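Glcnac-alpha-1,4-gal-releasing endo-beta-galactosidase (Clostridium perfringens, PDB 1UPS) probably hydrolyses internal beta-galactosidic bonds of glycans, as a family 16 glycoside hydrolase, releasing the disaccharide GlcNAc-alpha-1,4-Gal. Local coordinates at residues Asp36-Pro41 / Trp269-Met274; Gly129-Arg134 / Tyr217-Thr222; Ala147-Gly152 / Thr166-Ile171. All coordinates share one frame; numbering follows the deposited sequence.

Contact 1. Residues Asp36-Pro41 / Trp269-Met274; sequences DEFNGP and WAIDYM. With CA (calcium ion), chain C.
A calcium site on the outer sheet of the GH16 beta-sandwich joins these segments: the loop that leaves strand 30-36 at Glu37 meets strand 267-279 at Asp272, and both supply backbone oxygens to the ion. Calcium lies 2.3 Å from Glu37 O and 2.4 Å from Asp272 O, which brings the two carbonyl oxygens to within 2.8 Å of each other. Asp272 binds a second time, through OD2, its CG set anti to the backbone N (chi1 179°), while OD1 makes a salt bridge with Arg134. Two waters and the carbonyl oxygen of Gly72 are further ligands. Glu37 reaches the metal indirectly through its side chain, since OE2 accepts a hydrogen bond from one of those waters at 2.7 Å; its other oxygen, OE1, forms a salt bridge with Arg275. Just before the metal loop, Asp36 and Met274 form an antiparallel hydrogen-bonded pair, each N donating to the other's O. The chain then turns away, held by an Asx turn in which Phe38 N donates to Asp36 OD2. The Phe38 ring crosses Ile271 obliquely, its CE1 3.8 Å from CG2 of Ile271, and Tyr273 N lies in the ring plane at its edge. The same ring atom, Phe38 CE1, comes within 4.1 Å of Met274 CB.

Contact 2. Residues Gly129-Arg134 / Tyr217-Thr222; sequences GYFEIR and YAMEWT
Tyr130 and Glu220 cross at about a right angle, their ring and carboxylate planes 88° apart. The carboxylate comes to the rim of the ring near its plane, with Glu220 CD 3.7 Å from Tyr130 CD2. Further round the ring, CE1 of Tyr130 lies 3.6 Å from CB of Ala218, a methyl that is also close to Phe131 O, at 3.2 Å. The carboxylates on this face have partners of their own: Glu220 OE1 is hydrogen-bonded to the hydroxyls of Tyr30 and Tyr283, and Glu132 OE1 to that of Tyr273.

Phe131 dominates the other face. With CG beside its backbone N (chi1 -65°), the ring leans back over side-chain-less Gly129 and approaches Trp221, CE1 of Phe131 lying 3.7 Å from CE3 of Trp221, at the edge of the indole near its plane. The pair is oblique, the two ring systems tilted by 32° and their six-membered rings 6.0 Å apart between centroids. Phe131 and Met219 run side by side in the same direction, CD1 of Phe131 4.1 Å from CE of Met219. At the far end Ile133 lays CG1 against CB of Tyr217.

Behind these side chains the backbones run antiparallel in unbroken register. Gly129 with Trp221, Phe131 with Met219, and Ile133 with Tyr217 are hydrogen-bonded pairs, each closed by two N-H to O bonds. The face bearing Phe131, Ile133 and Met219 packs on Trp148 and Met150 of strand 145-152 in the facing sheet, the apolar interior characteristic of the GH16 jelly-roll beta-sandwich.

Contact 3. Residues Ala147-Gly152 / Thr166-Ile171; sequences AWWMVG and TGEIDI
Met150 and Ile169 pair through two backbone bonds: each N donates to the other's O at 2.9 Å, making an antiparallel hydrogen-bonded pair. Toward the loop end, Gly152 N donates to Gly167 O at 2.8 Å. At the opposite end the pairing fades, because the chain turns a corner at Ile171; its N still points to Trp148 O, but the bond is weak, bent to 119° at the hydrogen.

Glu168 and Asp170, two residues apart on one strand, extend from the same face. Their oxygens, Glu168 OE1 and Asp170 OD1, are 2.5 Å apart, and Glu168 OE2 is held by the indole N-H of Trp189. Trp149 lies across from both. Its CG sits between the backbone N and carbonyl carbon (chi1 47°), which sends the indole out from the strand alongside Asp170, with CE3 at Glu168; OE1 of Glu168 is 3.6 Å from CE3 of Trp149, and OD1 of Asp170 lies 3.4 Å from Trp149 CB. The indole N-H itself bonds to Asn251 on strand 246-254.

On the opposite face the contact is apolar. Ile171 lays CD1 over the middle of the Trp148 six-membered ring, a CH-pi contact 3.7 Å from the centroid, while CG2 of Ile171 comes to 3.5 Å from CZ3 of Trp148. Met150 SD lies 3.8 Å from the same Ile171 CD1.

The sequence EIDI opens the GH16 signature, the strand that carries active-site carboxylates in this family. The chemistry is thus divided by face: acids gathered beside Trp149, consistent with the substrate-cleft side, and a greasy Trp148-Ile171-Met150 cluster turned to the sandwich core.

Overall arrangement
From the N terminus, the chain enters contact 1 at 36-41 and returns to close it only at 269-274, on strand 267-279, so this long loop encloses both other contacts. Within it, strand 129-136 opens contact 2, closed at 217-222; inside that smaller loop, 147-152 and 166-171 form contact 3 across a short excursion. The three therefore nest without crossing. Contacts 1 and 2 belong to one sheet, where strands 267-279 and 129-136 are neighbours, whereas contact 3 lies in the facing six-stranded sheet. Contacts 2 and 3 meet in the core between the sheets, their centres about 12 Å apart, and Trp269 of contact 1 touches Ala147 of contact 3.

Contact 1. Residues Asp36-Pro41 / Trp269-Met274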
loop_
_atom_site.group_PDB
_atom_site.type_symbol
_atom_site.label_atom_id
_atom_site.label_comp_id
_atom_site.label_asym_id
_atom_site.label_seq_id
_atom_site.Cartn_x
_atom_site.Cartn_y
_atom_site.Cartn_z
ATOM N N ASP A 36 -4.723 -14.444 13.320
ATOM C CA ASP A 36 -3.817 -14.993 14.294
ATOM C C ASP A 36 -3.598 -13.916 15.339
ATOM O O ASP A 36 -3.075 -12.839 15.038
ATOM C CB ASP A 36 -2.495 -15.433 13.651
ATOM C CG ASP A 36 -1.720 -16.366 14.544
ATOM O OD1 ASP A 36 -0.969 -17.238 14.036
ATOM O OD2 ASP A 36 -1.839 -16.303 15.786
ATOM N N GLU A 37 -4.023 -14.204 16.574
ATOM C CA GLU A 37 -3.854 -13.272 17.686
ATOM C C GLU A 37 -2.482 -13.400 18.359
ATOM O O GLU A 37 -2.169 -12.667 19.306
ATOM C CB GLU A 37 -5.013 -13.435 18.694
ATOM C CG GLU A 37 -6.400 -13.261 18.051
ATOM C CD GLU A 37 -6.654 -11.846 17.544
ATOM O OE1 GLU A 37 -7.247 -11.708 16.453
ATOM O OE2 GLU A 37 -6.248 -10.873 18.225
ATOM N N PHE A 38 -1.649 -14.308 17.841
ATOM C CA PHE A 38 -0.237 -14.433 18.233
ATOM C C PHE A 38 -0.002 -14.454 19.747
ATOM O O PHE A 38 0.904 -13.807 20.241
ATOM C CB PHE A 38 0.618 -13.321 17.595
ATOM C CG PHE A 38 0.779 -13.441 16.085
ATOM C CD1 PHE A 38 0.552 -12.332 15.268
ATOM C CD2 PHE A 38 1.183 -14.643 15.495
ATOM C CE1 PHE A 38 0.706 -12.409 13.867
ATOM C CE2 PHE A 38 1.366 -14.739 14.086
ATOM C CZ PHE A 38 1.126 -13.635 13.275
ATOM N N ASN A 39 -0.810 -15.191 20.484
ATOM C CA ASN A 39 -0.599 -15.192 21.934
ATOM C C ASN A 39 0.478 -16.181 22.408
ATOM O O ASN A 39 1.034 -16.036 23.521
ATOM C CB ASN A 39 -1.926 -15.293 22.680
ATOM C CG ASN A 39 -2.889 -14.136 22.333
ATOM O OD1 ASN A 39 -2.482 -12.966 22.186
ATOM N ND2 ASN A 39 -4.165 -14.470 22.179
ATOM N N GLY A 40 0.806 -17.144 21.546
ATOM C CA GLY A 40 1.831 -18.132 21.852
ATOM C C GLY A 40 1.362 -19.123 22.900
ATOM O O GLY A 40 0.186 -19.097 23.257
ATOM N N PRO A 41 2.267 -19.950 23.432
ATOM C CA PRO A 41 3.714 -19.823 23.207
ATOM C C PRO A 41 4.255 -20.561 21.980
ATOM O O PRO A 41 5.473 -20.572 21.763
ATOM C CB PRO A 41 4.293 -20.456 24.472
ATOM C CG PRO A 41 3.329 -21.546 24.785
ATOM C CD PRO A 41 1.957 -21.066 24.351
ATOM N N TRP A 269 11.128 -7.202 16.355
ATOM C CA TRP A 269 9.875 -6.441 16.386
ATOM C C TRP A 269 8.746 -7.287 16.922
ATOM O O TRP A 269 8.916 -8.495 17.144
ATOM C CB TRP A 269 9.506 -5.856 15.016
ATOM C CG TRP A 269 9.117 -6.829 13.891
ATOM C CD1 TRP A 269 9.682 -8.053 13.580
ATOM C CD2 TRP A 269 8.111 -6.601 12.909
ATOM N NE1 TRP A 269 9.063 -8.592 12.468
ATOM C CE2 TRP A 269 8.101 -7.717 12.035
ATOM C CE3 TRP A 269 7.203 -5.557 12.673
ATOM C CZ2 TRP A 269 7.229 -7.808 10.938
ATOM C CZ3 TRP A 269 6.331 -5.650 11.594
ATOM C CH2 TRP A 269 6.354 -6.766 10.735
ATOM N N ALA A 270 7.589 -6.660 17.143
ATOM C CA ALA A 270 6.500 -7.342 17.828
ATOM C C ALA A 270 5.203 -7.173 17.058
ATOM O O ALA A 270 4.836 -6.048 16.711
ATOM C CB ALA A 270 6.336 -6.803 19.270
ATOM N N ILE A 271 4.535 -8.288 16.768
ATOM C CA ILE A 271 3.244 -8.238 16.075
ATOM C C ILE A 271 2.140 -8.771 16.990
ATOM O O ILE A 271 2.147 -9.943 17.351
ATOM C CB ILE A 271 3.291 -9.049 14.765
ATOM C CG1 ILE A 271 4.491 -8.614 13.904
ATOM C CG2 ILE A 271 1.988 -8.877 13.964
ATOM C CD1 ILE A 271 5.194 -9.776 13.249
ATOM N N ASP A 272 1.173 -7.911 17.317
ATOM C CA ASP A 272 0.092 -8.260 18.248
ATOM C C ASP A 272 -0.915 -9.212 17.607
ATOM O O ASP A 272 -1.367 -10.183 18.238
ATOM C CB ASP A 272 -0.584 -6.969 18.748
ATOM C CG ASP A 272 -1.737 -7.228 19.706
ATOM O OD1 ASP A 272 -2.604 -6.326 19.799
ATOM O OD2 ASP A 272 -1.843 -8.273 20.392
ATOM N N TYR A 273 -1.274 -8.944 16.353
ATOM C CA TYR A 273 -2.223 -9.777 15.628
ATOM C C TYR A 273 -2.135 -9.511 14.139
ATOM O O TYR A 273 -1.611 -8.469 13.717
ATOM C CB TYR A 273 -3.683 -9.550 16.089
ATOM C CG TYR A 273 -4.270 -8.151 15.848
ATOM C CD1 TYR A 273 -4.689 -7.742 14.565
ATOM C CD2 TYR A 273 -4.496 -7.276 16.922
ATOM C CE1 TYR A 273 -5.230 -6.477 14.351
ATOM C CE2 TYR A 273 -5.064 -6.010 16.717
ATOM C CZ TYR A 273 -5.432 -5.626 15.446
ATOM O OH TYR A 273 -5.983 -4.383 15.262
ATOM N N MET A 274 -2.644 -10.466 13.362
ATOM C CA MET A 274 -2.938 -10.285 11.941
ATOM C C MET A 274 -4.376 -10.743 11.707
ATOM O O MET A 274 -4.768 -11.819 12.160
ATOM C CB MET A 274 -1.991 -11.118 11.063
ATOM C CG MET A 274 -2.338 -11.038 9.563
ATOM S SD MET A 274 -1.266 -12.115 8.577
ATOM C CE MET A 274 -2.259 -12.319 7.098
HETATM CA CA CA C . -2.106 -10.637 20.449
HETATM O O HOH W 1 -4.374 -10.094 19.973
HETATM O O HOH W 2 -2.741 -9.638 22.633
#

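Contact 2. Residues Gly129-Arg134 / Tyr217-Thr222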
loop_
_atom_site.group_PDB
_atom_site.type_symbol
_atom_site.label_atom_id
_atom_site.label_comp_id
_atom_site.label_asym_id
_atom_site.label_seq_id
_atom_site.Cartn_x
_atom_site.Cartn_y
_atom_site.Cartn_z
ATOM N N GLY A 129 -9.377 -8.326 -0.095
ATOM C CA GLY A 129 -9.838 -8.251 1.289
ATOM C C GLY A 129 -9.243 -7.075 2.039
ATOM O O GLY A 129 -8.494 -6.270 1.463
ATOM N N TYR A 130 -9.579 -6.994 3.331
ATOM C CA TYR A 130 -9.044 -5.964 4.226
ATOM C C TYR A 130 -8.061 -6.650 5.179
ATOM O O TYR A 130 -8.457 -7.487 5.993
ATOM C CB TYR A 130 -10.194 -5.292 5.030
ATOM C CG TYR A 130 -9.741 -4.005 5.717
ATOM C CD1 TYR A 130 -9.060 -4.035 6.937
ATOM C CD2 TYR A 130 -9.943 -2.770 5.116
ATOM C CE1 TYR A 130 -8.610 -2.844 7.556
ATOM C CE2 TYR A 130 -9.497 -1.590 5.717
ATOM C CZ TYR A 130 -8.841 -1.628 6.935
ATOM O OH TYR A 130 -8.422 -0.438 7.505
ATOM N N PHE A 131 -6.775 -6.330 5.037
ATOM C CA PHE A 131 -5.696 -7.019 5.755
ATOM C C PHE A 131 -5.129 -6.091 6.809
ATOM O O PHE A 131 -4.899 -4.927 6.507
ATOM C CB PHE A 131 -4.579 -7.329 4.756
ATOM C CG PHE A 131 -4.984 -8.304 3.679
ATOM C CD1 PHE A 131 -5.827 -7.916 2.635
ATOM C CD2 PHE A 131 -4.538 -9.628 3.732
ATOM C CE1 PHE A 131 -6.217 -8.849 1.645
ATOM C CE2 PHE A 131 -4.912 -10.559 2.761
ATOM C CZ PHE A 131 -5.748 -10.178 1.712
ATOM N N GLU A 132 -4.890 -6.581 8.029
ATOM C CA GLU A 132 -4.478 -5.663 9.094
ATOM C C GLU A 132 -3.515 -6.320 10.061
ATOM O O GLU A 132 -3.705 -7.494 10.423
ATOM C CB GLU A 132 -5.731 -5.176 9.848
ATOM C CG GLU A 132 -5.476 -4.212 11.009
ATOM C CD GLU A 132 -6.784 -3.692 11.598
ATOM O OE1 GLU A 132 -7.031 -3.910 12.819
ATOM O OE2 GLU A 132 -7.579 -3.067 10.847
ATOM N N ILE A 133 -2.477 -5.587 10.469
ATOM C CA ILE A 133 -1.685 -5.994 11.626
ATOM C C ILE A 133 -1.621 -4.849 12.627
ATOM O O ILE A 133 -1.846 -3.674 12.277
ATOM C CB ILE A 133 -0.250 -6.459 11.244
ATOM C CG1 ILE A 133 0.622 -5.262 10.776
ATOM C CG2 ILE A 133 -0.325 -7.645 10.229
ATOM C CD1 ILE A 133 2.161 -5.614 10.547
ATOM N N ARG A 134 -1.317 -5.199 13.874
ATOM C CA ARG A 134 -1.013 -4.203 14.877
ATOM C C ARG A 134 0.387 -4.556 15.346
ATOM O O ARG A 134 0.641 -5.694 15.727
ATOM C CB ARG A 134 -2.026 -4.278 16.027
ATOM C CG ARG A 134 -1.760 -3.297 17.158
ATOM C CD ARG A 134 -2.984 -3.171 18.097
ATOM N NE ARG A 134 -2.803 -2.193 19.169
ATOM C CZ ARG A 134 -2.325 -2.476 20.383
ATOM N NH1 ARG A 134 -1.946 -3.710 20.680
ATOM N NH2 ARG A 134 -2.226 -1.519 21.316
ATOM N N TYR A 217 -1.506 -1.074 10.969
ATOM C CA TYR A 217 -1.181 -0.960 9.549
ATOM C C TYR A 217 -2.145 -1.853 8.792
ATOM O O TYR A 217 -2.337 -3.013 9.154
ATOM C CB TYR A 217 0.266 -1.442 9.291
ATOM C CG TYR A 217 1.284 -0.653 10.097
ATOM C CD1 TYR A 217 1.729 -1.111 11.339
ATOM C CD2 TYR A 217 1.784 0.560 9.619
ATOM C CE1 TYR A 217 2.683 -0.379 12.088
ATOM C CE2 TYR A 217 2.723 1.300 10.348
ATOM C CZ TYR A 217 3.155 0.820 11.589
ATOM O OH TYR A 217 4.070 1.545 12.313
ATOM N N ALA A 218 -2.747 -1.327 7.737
ATOM C CA ALA A 218 -3.729 -2.111 6.989
ATOM C C ALA A 218 -3.692 -1.808 5.501
ATOM O O ALA A 218 -3.292 -0.712 5.081
ATOM C CB ALA A 218 -5.165 -1.891 7.551
ATOM N N MET A 219 -4.097 -2.808 4.722
ATOM C CA MET A 219 -4.278 -2.661 3.290
ATOM C C MET A 219 -5.631 -3.239 2.887
ATOM O O MET A 219 -5.946 -4.399 3.199
ATOM C CB MET A 219 -3.169 -3.395 2.512
ATOM C CG MET A 219 -3.477 -3.449 0.994
ATOM S SD MET A 219 -2.291 -4.489 0.088
ATOM C CE MET A 219 -2.807 -6.090 0.608
ATOM N N GLU A 220 -6.417 -2.448 2.160
ATOM C CA GLU A 220 -7.583 -3.004 1.486
ATOM C C GLU A 220 -7.240 -3.207 0.016
ATOM O O GLU A 220 -6.895 -2.257 -0.701
ATOM C CB GLU A 220 -8.842 -2.126 1.645
ATOM C CG GLU A 220 -10.078 -2.837 1.083
ATOM C CD GLU A 220 -11.384 -2.462 1.776
ATOM O OE1 GLU A 220 -12.186 -3.368 2.094
ATOM O OE2 GLU A 220 -11.613 -1.267 1.989
ATOM N N TRP A 221 -7.315 -4.465 -0.404
ATOM C CA TRP A 221 -6.945 -4.887 -1.750
ATOM C C TRP A 221 -8.250 -5.258 -2.446
ATOM O O TRP A 221 -8.932 -6.197 -2.050
ATOM C CB TRP A 221 -5.973 -6.072 -1.647
ATOM C CG TRP A 221 -5.746 -6.926 -2.894
ATOM C CD1 TRP A 221 -5.883 -6.567 -4.219
ATOM C CD2 TRP A 221 -5.299 -8.272 -2.894
ATOM N NE1 TRP A 221 -5.552 -7.631 -5.033
ATOM C CE2 TRP A 221 -5.199 -8.695 -4.246
ATOM C CE3 TRP A 221 -4.995 -9.191 -1.878
ATOM C CZ2 TRP A 221 -4.819 -9.996 -4.604
ATOM C CZ3 TRP A 221 -4.596 -10.472 -2.230
ATOM C CH2 TRP A 221 -4.511 -10.863 -3.588
ATOM N N THR A 222 -8.622 -4.461 -3.442
ATOM C CA THR A 222 -9.851 -4.688 -4.207
ATOM C C THR A 222 -9.447 -4.944 -5.665
ATOM O O THR A 222 -8.284 -4.795 -6.019
ATOM C CB THR A 222 -10.787 -3.461 -4.148
ATOM O OG1 THR A 222 -10.215 -2.388 -4.915
ATOM C CG2 THR A 222 -10.893 -2.905 -2.723
#

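Contact 3. Residues Ala147-Gly152 / Thr166-Ile171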
loop_
_atom_site.group_PDB
_atom_site.type_symbol
_atom_site.label_atom_id
_atom_site.label_comp_id
_atom_site.label_asym_id
_atom_site.label_seq_id
_atom_site.Cartn_x
_atom_site.Cartn_y
_atom_site.Cartn_z
ATOM N N ALA A 147 9.410 -6.449 7.666
ATOM C CA ALA A 147 8.528 -6.470 6.502
ATOM C C ALA A 147 7.279 -7.321 6.700
ATOM O O ALA A 147 7.340 -8.421 7.270
ATOM C CB ALA A 147 9.300 -6.933 5.256
ATOM N N TRP A 148 6.153 -6.773 6.235
ATOM C CA TRP A 148 4.914 -7.517 6.093
ATOM C C TRP A 148 4.622 -7.408 4.615
ATOM O O TRP A 148 4.454 -6.294 4.085
ATOM C CB TRP A 148 3.803 -6.851 6.889
ATOM C CG TRP A 148 2.418 -7.420 6.646
ATOM C CD1 TRP A 148 2.080 -8.696 6.251
ATOM C CD2 TRP A 148 1.187 -6.717 6.822
ATOM N NE1 TRP A 148 0.704 -8.801 6.135
ATOM C CE2 TRP A 148 0.135 -7.611 6.510
ATOM C CE3 TRP A 148 0.867 -5.414 7.205
ATOM C CZ2 TRP A 148 -1.219 -7.228 6.552
ATOM C CZ3 TRP A 148 -0.480 -5.032 7.258
ATOM C CH2 TRP A 148 -1.502 -5.937 6.922
ATOM N N TRP A 149 4.632 -8.541 3.919
ATOM C CA TRP A 149 4.483 -8.490 2.468
ATOM C C TRP A 149 3.747 -9.705 1.919
ATOM O O TRP A 149 3.593 -10.719 2.603
ATOM C CB TRP A 149 5.850 -8.323 1.758
ATOM C CG TRP A 149 7.001 -9.225 2.202
ATOM C CD1 TRP A 149 7.541 -9.350 3.467
ATOM C CD2 TRP A 149 7.823 -10.035 1.336
ATOM N NE1 TRP A 149 8.621 -10.210 3.431
ATOM C CE2 TRP A 149 8.820 -10.635 2.137
ATOM C CE3 TRP A 149 7.797 -10.320 -0.047
ATOM C CZ2 TRP A 149 9.792 -11.521 1.613
ATOM C CZ3 TRP A 149 8.777 -11.202 -0.573
ATOM C CH2 TRP A 149 9.754 -11.786 0.269
ATOM N N MET A 150 3.288 -9.585 0.676
ATOM C CA MET A 150 2.505 -10.636 0.044
ATOM C C MET A 150 3.070 -10.877 -1.340
ATOM O O MET A 150 3.571 -9.954 -1.969
ATOM C CB MET A 150 1.025 -10.234 -0.036
ATOM C CG MET A 150 0.422 -9.989 1.377
ATOM S SD MET A 150 -1.328 -9.497 1.322
ATOM C CE MET A 150 -2.015 -11.059 0.761
ATOM N N VAL A 151 3.016 -12.138 -1.770
ATOM C CA VAL A 151 3.523 -12.535 -3.076
ATOM C C VAL A 151 2.499 -13.420 -3.767
ATOM O O VAL A 151 1.788 -14.180 -3.110
ATOM C CB VAL A 151 4.893 -13.277 -2.971
ATOM C CG1 VAL A 151 5.989 -12.320 -2.481
ATOM C CG2 VAL A 151 4.815 -14.526 -2.046
ATOM N N GLY A 152 2.421 -13.312 -5.090
ATOM C CA GLY A 152 1.561 -14.179 -5.869
ATOM C C GLY A 152 1.939 -15.634 -5.667
ATOM O O GLY A 152 3.122 -15.980 -5.492
ATOM N N THR A 166 3.015 -13.305 -10.141
ATOM C CA THR A 166 4.216 -13.144 -9.327
ATOM C C THR A 166 4.254 -11.791 -8.629
ATOM O O THR A 166 5.332 -11.357 -8.193
ATOM C CB THR A 166 5.470 -13.206 -10.252
ATOM O OG1 THR A 166 5.263 -12.267 -11.327
ATOM C CG2 THR A 166 5.606 -14.565 -10.957
ATOM N N GLY A 167 3.111 -11.098 -8.544
ATOM C CA GLY A 167 3.074 -9.787 -7.899
ATOM C C GLY A 167 3.624 -9.771 -6.477
ATOM O O GLY A 167 3.454 -10.738 -5.720
ATOM N N GLU A 168 4.294 -8.674 -6.121
ATOM C CA GLU A 168 4.786 -8.454 -4.746
ATOM C C GLU A 168 4.173 -7.162 -4.216
ATOM O O GLU A 168 4.222 -6.134 -4.901
ATOM C CB GLU A 168 6.313 -8.308 -4.730
ATOM C CG GLU A 168 6.854 -8.005 -3.329
ATOM C CD GLU A 168 8.370 -7.921 -3.256
ATOM O OE1 GLU A 168 8.860 -7.584 -2.156
ATOM O OE2 GLU A 168 9.057 -8.185 -4.267
ATOM N N ILE A 169 3.573 -7.218 -3.026
ATOM C CA ILE A 169 3.133 -6.003 -2.326
ATOM C C ILE A 169 3.848 -5.952 -0.995
ATOM O O ILE A 169 3.651 -6.827 -0.151
ATOM C CB ILE A 169 1.594 -5.961 -2.090
ATOM C CG1 ILE A 169 0.816 -6.108 -3.404
ATOM C CG2 ILE A 169 1.193 -4.659 -1.332
ATOM C CD1 ILE A 169 -0.683 -6.430 -3.173
ATOM N N ASP A 170 4.704 -4.942 -0.809
ATOM C CA ASP A 170 5.364 -4.772 0.476
ATOM C C ASP A 170 4.493 -3.822 1.291
ATOM O O ASP A 170 4.585 -2.611 1.129
ATOM C CB ASP A 170 6.768 -4.212 0.270
ATOM C CG ASP A 170 7.590 -5.094 -0.638
ATOM O OD1 ASP A 170 7.622 -6.327 -0.383
ATOM O OD2 ASP A 170 8.170 -4.647 -1.643
ATOM N N ILE A 171 3.595 -4.375 2.100
ATOM C CA ILE A 171 2.625 -3.549 2.845
ATOM C C ILE A 171 3.354 -2.718 3.883
ATOM O O ILE A 171 2.975 -1.578 4.145
ATOM C CB ILE A 171 1.526 -4.415 3.520
ATOM C CG1 ILE A 171 0.861 -5.354 2.496
ATOM C CG2 ILE A 171 0.456 -3.536 4.192
ATOM C CD1 ILE A 171 0.082 -6.503 3.177
#